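Local coordinates for DUF1896 domain-containing protein (Porphyromonas gingivalis, PDB 2APL) that is of unknown function, belonging to the DUF1896 family and folding as a single, mostly helical chain without any strand, at residues A[84-89]-A[137-142]; A[113-118]-A[131-136]. All blocks are in the same frame, centred on the assembly; numbering follows the deposited sequence.

Contact 1: A[84-89]-A[137-142]; sequences REFEQE and TIVLLI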
loop_
_atom_site.group_PDB
_atom_site.type_symbol
_atom_site.label_atom_id
_atom_site.label_comp_id
_atom_site.label_asym_id
_atom_site.label_seq_id
_atom_site.Cartn_x
_atom_site.Cartn_y
_atom_site.Cartn_z
ATOM N N ARG A 84 -3.877 -14.535 -9.215
ATOM C CA ARG A 84 -5.118 -15.323 -9.167
ATOM C C ARG A 84 -5.689 -15.638 -10.535
ATOM O O ARG A 84 -6.280 -16.704 -10.741
ATOM C CB ARG A 84 -6.184 -14.618 -8.330
ATOM C CG ARG A 84 -6.008 -14.713 -6.802
ATOM C CD ARG A 84 -7.056 -13.818 -6.167
ATOM N NE ARG A 84 -7.306 -14.103 -4.759
ATOM C CZ ARG A 84 -8.023 -13.322 -3.947
ATOM N NH1 ARG A 84 -8.572 -12.190 -4.411
ATOM N NH2 ARG A 84 -8.189 -13.670 -2.667
ATOM N N GLU A 85 -5.493 -14.713 -11.470
ATOM C CA GLU A 85 -6.196 -14.751 -12.730
ATOM C C GLU A 85 -5.284 -15.039 -13.923
ATOM O O GLU A 85 -5.759 -15.430 -14.977
ATOM C CB GLU A 85 -6.974 -13.427 -12.949
ATOM C CG GLU A 85 -7.839 -12.969 -11.749
ATOM C CD GLU A 85 -8.881 -13.997 -11.303
ATOM O OE1 GLU A 85 -9.445 -14.682 -12.162
ATOM O OE2 GLU A 85 -9.137 -14.132 -10.085
ATOM N N PHE A 86 -3.990 -14.817 -13.777
ATOM C CA PHE A 86 -3.081 -14.930 -14.927
ATOM C C PHE A 86 -1.890 -15.860 -14.630
ATOM O O PHE A 86 -0.823 -15.756 -15.238
ATOM C CB PHE A 86 -2.620 -13.532 -15.368
ATOM C CG PHE A 86 -3.757 -12.658 -15.848
ATOM C CD1 PHE A 86 -4.248 -12.797 -17.144
ATOM C CD2 PHE A 86 -4.359 -11.729 -14.980
ATOM C CE1 PHE A 86 -5.303 -12.067 -17.572
ATOM C CE2 PHE A 86 -5.449 -10.976 -15.417
ATOM C CZ PHE A 86 -5.896 -11.125 -16.717
ATOM N N GLU A 87 -2.111 -16.792 -13.714
ATOM C CA GLU A 87 -1.065 -17.670 -13.223
ATOM C C GLU A 87 -0.458 -18.521 -14.351
ATOM O O GLU A 87 0.757 -18.691 -14.417
ATOM C CB GLU A 87 -1.622 -18.521 -12.081
ATOM C CG GLU A 87 -0.612 -19.024 -11.117
ATOM C CD GLU A 87 -0.176 -20.418 -11.417
ATOM O OE1 GLU A 87 -1.031 -21.223 -11.833
ATOM O OE2 GLU A 87 1.015 -20.730 -11.203
ATOM N N GLN A 88 -1.312 -19.016 -15.245
ATOM C CA GLN A 88 -0.886 -19.756 -16.431
ATOM C C GLN A 88 -0.094 -18.931 -17.476
ATOM O O GLN A 88 0.898 -19.411 -18.026
ATOM C CB GLN A 88 -2.105 -20.437 -17.100
ATOM C CG GLN A 88 -2.449 -21.809 -16.486
ATOM C CD GLN A 88 -3.538 -22.580 -17.244
ATOM O OE1 GLN A 88 -3.838 -22.296 -18.404
ATOM N NE2 GLN A 88 -4.122 -23.562 -16.583
ATOM N N GLU A 89 -0.523 -17.707 -17.745
ATOM C CA GLU A 89 0.134 -16.845 -18.749
ATOM C C GLU A 89 1.290 -15.993 -18.222
ATOM O O GLU A 89 2.146 -15.547 -18.987
ATOM C CB GLU A 89 -0.874 -15.877 -19.362
ATOM C CG GLU A 89 -2.194 -16.521 -19.792
ATOM C CD GLU A 89 -3.335 -16.310 -18.753
ATOM O OE1 GLU A 89 -3.105 -16.584 -17.536
ATOM O OE2 GLU A 89 -4.453 -15.904 -19.192
ATOM N N THR A 137 -9.110 -5.449 -18.133
ATOM C CA THR A 137 -8.093 -4.594 -18.704
ATOM C C THR A 137 -6.809 -5.365 -19.066
ATOM O O THR A 137 -6.257 -5.209 -20.165
ATOM C CB THR A 137 -7.768 -3.425 -17.726
ATOM O OG1 THR A 137 -8.981 -2.643 -17.521
ATOM C CG2 THR A 137 -6.641 -2.536 -18.269
ATOM N N ILE A 138 -6.316 -6.158 -18.139
ATOM C CA ILE A 138 -5.141 -6.991 -18.425
ATOM C C ILE A 138 -5.383 -7.998 -19.551
ATOM O O ILE A 138 -4.527 -8.167 -20.444
ATOM C CB ILE A 138 -4.585 -7.652 -17.121
ATOM C CG1 ILE A 138 -4.103 -6.522 -16.186
ATOM C CG2 ILE A 138 -3.399 -8.640 -17.405
ATOM C CD1 ILE A 138 -3.939 -7.007 -14.657
ATOM N N VAL A 139 -6.552 -8.634 -19.559
ATOM C CA VAL A 139 -6.933 -9.454 -20.731
ATOM C C VAL A 139 -6.798 -8.640 -22.031
ATOM O O VAL A 139 -6.282 -9.137 -23.022
ATOM C CB VAL A 139 -8.366 -10.056 -20.585
ATOM C CG1 VAL A 139 -8.842 -10.683 -21.897
ATOM C CG2 VAL A 139 -8.371 -11.096 -19.470
ATOM N N LEU A 140 -7.243 -7.382 -22.011
ATOM C CA LEU A 140 -7.246 -6.613 -23.235
ATOM C C LEU A 140 -5.817 -6.284 -23.605
ATOM O O LEU A 140 -5.496 -6.293 -24.801
ATOM C CB LEU A 140 -8.056 -5.310 -23.114
ATOM C CG LEU A 140 -9.566 -5.581 -23.176
ATOM C CD1 LEU A 140 -10.377 -4.273 -22.976
ATOM C CD2 LEU A 140 -9.980 -6.295 -24.441
ATOM N N LEU A 141 -5.012 -5.932 -22.597
ATOM C CA LEU A 141 -3.585 -5.595 -22.798
ATOM C C LEU A 141 -2.853 -6.759 -23.449
ATOM O O LEU A 141 -2.141 -6.575 -24.444
ATOM C CB LEU A 141 -2.910 -5.182 -21.469
ATOM C CG LEU A 141 -3.140 -3.727 -20.984
ATOM C CD1 LEU A 141 -2.740 -3.584 -19.473
ATOM C CD2 LEU A 141 -2.394 -2.700 -21.887
ATOM N N ILE A 142 -3.068 -7.964 -22.944
ATOM C CA ILE A 142 -2.502 -9.192 -23.552
ATOM C C ILE A 142 -3.034 -9.474 -24.982
ATOM O O ILE A 142 -2.238 -9.721 -25.900
ATOM C CB ILE A 142 -2.792 -10.410 -22.672
ATOM C CG1 ILE A 142 -2.161 -10.220 -21.266
ATOM C CG2 ILE A 142 -2.292 -11.739 -23.329
ATOM C CD1 ILE A 142 -2.495 -11.375 -20.282
#

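Contact 2: A[113-118]-A[131-136]; sequences AKYDLT and YTELTG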
loop_
_atom_site.group_PDB
_atom_site.type_symbol
_atom_site.label_atom_id
_atom_site.label_comp_id
_atom_site.label_asym_id
_atom_site.label_seq_id
_atom_site.Cartn_x
_atom_site.Cartn_y
_atom_site.Cartn_z
ATOM N N ALA A 113 -8.706 5.096 -10.897
ATOM C CA ALA A 113 -9.110 6.489 -10.650
ATOM C C ALA A 113 -10.624 6.699 -10.492
ATOM O O ALA A 113 -11.063 7.734 -9.954
ATOM C CB ALA A 113 -8.568 7.409 -11.746
ATOM N N LYS A 114 -11.405 5.722 -10.969
ATOM C CA LYS A 114 -12.858 5.754 -10.871
ATOM C C LYS A 114 -13.339 5.412 -9.469
ATOM O O LYS A 114 -14.485 5.633 -9.167
ATOM C CB LYS A 114 -13.500 4.788 -11.859
ATOM C CG LYS A 114 -13.317 5.222 -13.312
ATOM C CD LYS A 114 -14.303 4.546 -14.255
ATOM C CE LYS A 114 -14.046 3.050 -14.383
ATOM N NZ LYS A 114 -14.918 2.482 -15.443
ATOM N N TYR A 115 -12.456 4.864 -8.630
ATOM C CA TYR A 115 -12.834 4.422 -7.268
ATOM C C TYR A 115 -12.230 5.282 -6.178
ATOM O O TYR A 115 -11.178 5.891 -6.351
ATOM C CB TYR A 115 -12.439 2.949 -7.076
ATOM C CG TYR A 115 -13.077 2.033 -8.079
ATOM C CD1 TYR A 115 -14.305 1.427 -7.791
ATOM C CD2 TYR A 115 -12.478 1.775 -9.335
ATOM C CE1 TYR A 115 -14.937 0.575 -8.711
ATOM C CE2 TYR A 115 -13.110 0.929 -10.279
ATOM C CZ TYR A 115 -14.336 0.334 -9.949
ATOM O OH TYR A 115 -14.984 -0.507 -10.833
ATOM N N ASP A 116 -12.946 5.348 -5.049
ATOM C CA ASP A 116 -12.503 6.012 -3.866
ATOM C C ASP A 116 -11.796 4.969 -2.990
ATOM O O ASP A 116 -12.428 4.222 -2.226
ATOM C CB ASP A 116 -13.720 6.667 -3.145
ATOM C CG ASP A 116 -13.304 7.609 -2.022
ATOM O OD1 ASP A 116 -12.090 7.949 -1.895
ATOM O OD2 ASP A 116 -14.212 8.012 -1.251
ATOM N N LEU A 117 -10.476 4.914 -3.121
ATOM C CA LEU A 117 -9.684 3.848 -2.478
ATOM C C LEU A 117 -9.380 4.078 -0.989
ATOM O O LEU A 117 -8.215 4.168 -0.555
ATOM C CB LEU A 117 -8.421 3.545 -3.299
ATOM C CG LEU A 117 -8.680 3.297 -4.783
ATOM C CD1 LEU A 117 -7.328 3.184 -5.579
ATOM C CD2 LEU A 117 -9.622 2.078 -5.050
ATOM N N THR A 118 -10.443 4.148 -0.196
ATOM C CA THR A 118 -10.312 4.348 1.264
ATOM C C THR A 118 -9.734 3.110 1.994
ATOM O O THR A 118 -9.624 2.019 1.421
ATOM C CB THR A 118 -11.692 4.690 1.843
ATOM O OG1 THR A 118 -12.587 3.620 1.528
ATOM C CG2 THR A 118 -12.266 5.989 1.219
ATOM N N TYR A 131 -11.764 -5.248 -9.086
ATOM C CA TYR A 131 -11.002 -6.454 -9.404
ATOM C C TYR A 131 -11.335 -7.053 -10.783
ATOM O O TYR A 131 -10.424 -7.488 -11.532
ATOM C CB TYR A 131 -11.251 -7.486 -8.318
ATOM C CG TYR A 131 -10.441 -8.757 -8.410
ATOM C CD1 TYR A 131 -9.298 -8.932 -7.633
ATOM C CD2 TYR A 131 -10.845 -9.800 -9.238
ATOM C CE1 TYR A 131 -8.553 -10.121 -7.697
ATOM C CE2 TYR A 131 -10.120 -10.962 -9.328
ATOM C CZ TYR A 131 -8.989 -11.132 -8.548
ATOM O OH TYR A 131 -8.281 -12.311 -8.638
ATOM N N THR A 132 -12.641 -7.109 -11.078
ATOM C CA THR A 132 -13.122 -7.603 -12.340
ATOM C C THR A 132 -12.679 -6.642 -13.425
ATOM O O THR A 132 -12.252 -7.067 -14.512
ATOM C CB THR A 132 -14.659 -7.710 -12.304
ATOM O OG1 THR A 132 -15.012 -8.660 -11.289
ATOM C CG2 THR A 132 -15.245 -8.111 -13.659
ATOM N N GLU A 133 -12.729 -5.339 -13.128
ATOM C CA GLU A 133 -12.420 -4.382 -14.186
ATOM C C GLU A 133 -10.921 -4.482 -14.514
ATOM O O GLU A 133 -10.530 -4.434 -15.689
ATOM C CB GLU A 133 -12.865 -2.976 -13.782
ATOM C CG GLU A 133 -12.821 -1.977 -14.853
ATOM C CD GLU A 133 -13.592 -0.695 -14.529
ATOM O OE1 GLU A 133 -14.077 -0.490 -13.373
ATOM O OE2 GLU A 133 -13.740 0.113 -15.477
ATOM N N LEU A 134 -10.083 -4.581 -13.477
ATOM C CA LEU A 134 -8.624 -4.763 -13.677
ATOM C C LEU A 134 -8.264 -6.047 -14.458
ATOM O O LEU A 134 -7.400 -6.026 -15.355
ATOM C CB LEU A 134 -7.891 -4.753 -12.321
ATOM C CG LEU A 134 -7.821 -3.397 -11.591
ATOM C CD1 LEU A 134 -7.332 -3.672 -10.104
ATOM C CD2 LEU A 134 -6.955 -2.326 -12.319
ATOM N N THR A 135 -8.937 -7.152 -14.126
ATOM C CA THR A 135 -8.769 -8.424 -14.830
ATOM C C THR A 135 -9.067 -8.240 -16.338
ATOM O O THR A 135 -8.239 -8.609 -17.197
ATOM C CB THR A 135 -9.648 -9.529 -14.175
ATOM O OG1 THR A 135 -9.332 -9.635 -12.761
ATOM C CG2 THR A 135 -9.459 -10.886 -14.874
ATOM N N GLY A 136 -10.208 -7.605 -16.641
ATOM C CA GLY A 136 -10.607 -7.323 -18.005
ATOM C C GLY A 136 -9.652 -6.455 -18.797
ATOM O O GLY A 136 -9.408 -6.694 -19.996
#

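Contact 1: A[84-89]-A[137-142]
Phe86 meets Ile138, Val139 and Ile142 where the chain leaves helix 74-85 and passes alongside helix 126-143. Its backbone is the first after that helix to abandon helical phi/psi, and its CB points toward the opposing helix, the nearest CA being that of Val139, 8.9 Å from the CA of Phe86. With CG opposite the carbonyl carbon and next to the backbone N (chi1 -63°), CB delivers the ring to three aliphatic side chains. Proceeding outward, CD1 lies 3.9 Å from Ile142 CD1; the two side chains run past one another in opposite senses, and this methyl approaches obliquely. Ile138 CG2 lies over one face, above CD2 and CE2, 3.7 Å from the Phe86 ring centroid and 17° off the normal, which qualifies it as a CH-pi contact. At the far end CZ comes within 3.6 Å of Ile138 CG2. CE1 and CZ together receive Val139 CG2 at the ring edge, in plane, with CZ 3.7 Å from that methyl and the two side chains at about a right angle. Val81 of helix 74-85 touches both Phe86 and Ile138, and Ile108 of helix 106-112 also packs on Ile138, so the contact belongs to the packing between helices. Methyls meet one face and the edge of the buried ring, and a third comes in obliquely, which implies cohesion by dispersion and apolar burial, with the CH-pi geometry as the directional element.

Contact 2: A[113-118]-A[131-136]
Glu133 receives Lys114 and Tyr115 on its two carboxylate oxygens: the carboxylate bridges two donors, one on each oxygen, and ties the loop after helix 106-112 to the side of helix 126-143 in this all-helical fold. The evidence lies in how the three side chains are turned. Glu133 puts CG opposite its backbone N (chi1 -170°) and continues extended, so that the carboxylate is carried well out from the helix toward the loop. Lys114 crosses it at about a right angle. The lysine chain bends at chi3 (-68°), bringing NZ to 2.6 Å from Glu133 OE2 in a hydrogen-bonded salt bridge; NZ arrives on the syn lone pair, the side facing the other oxygen, and CE follows to 3.1 Å from the same OE2. Tyr115 crosses the glutamate obliquely, its ring plane standing 81° from that of the carboxylate. Glu133 OE1 lies at the edge of the ring, in its plane, and the phenol OH donates to OE1 nearly along the C-O direction of that oxygen. The two donors thus use separate oxygens, which should restrict rotation of the carboxylate; the adjacent ammonium and phenol would probably favour its ionised form. Tyr115 also touches His129 and Leu130 of the same helix as Glu133, and Glu133 touches Val111 of helix 106-112. Two residues before Glu133, the carbonyl of Tyr131 accepts from both Thr135 N and Thr135 OG1, which reach it from opposite faces of its plane. In the tyrosine bond across the contact, Tyr115 OH lies 2.7 Å from Glu133 OE1.

Both contacts draw on helix 126-143, contact 1 on its later turns and contact 2 on the preceding ones, and contact 2 is nested within the chain loop that contact 1 closes. Their centres are 15 Å apart. Contact 1 is partly buried and wholly apolar, set against the end of helix 74-85; contact 2 lies at the surface and relies on a charged pair and a phenol to hold a loop without regular structure. The two meet along the shared helix: Glu85 OE2 lies 2.5 Å from Tyr131 OH, a probable hydrogen bond, and Phe86 also packs on Thr135. Phe86 and Ile138 are buried, whereas contact 2 buries none of its touching residues, although contact 1 lies farther from the chain centre.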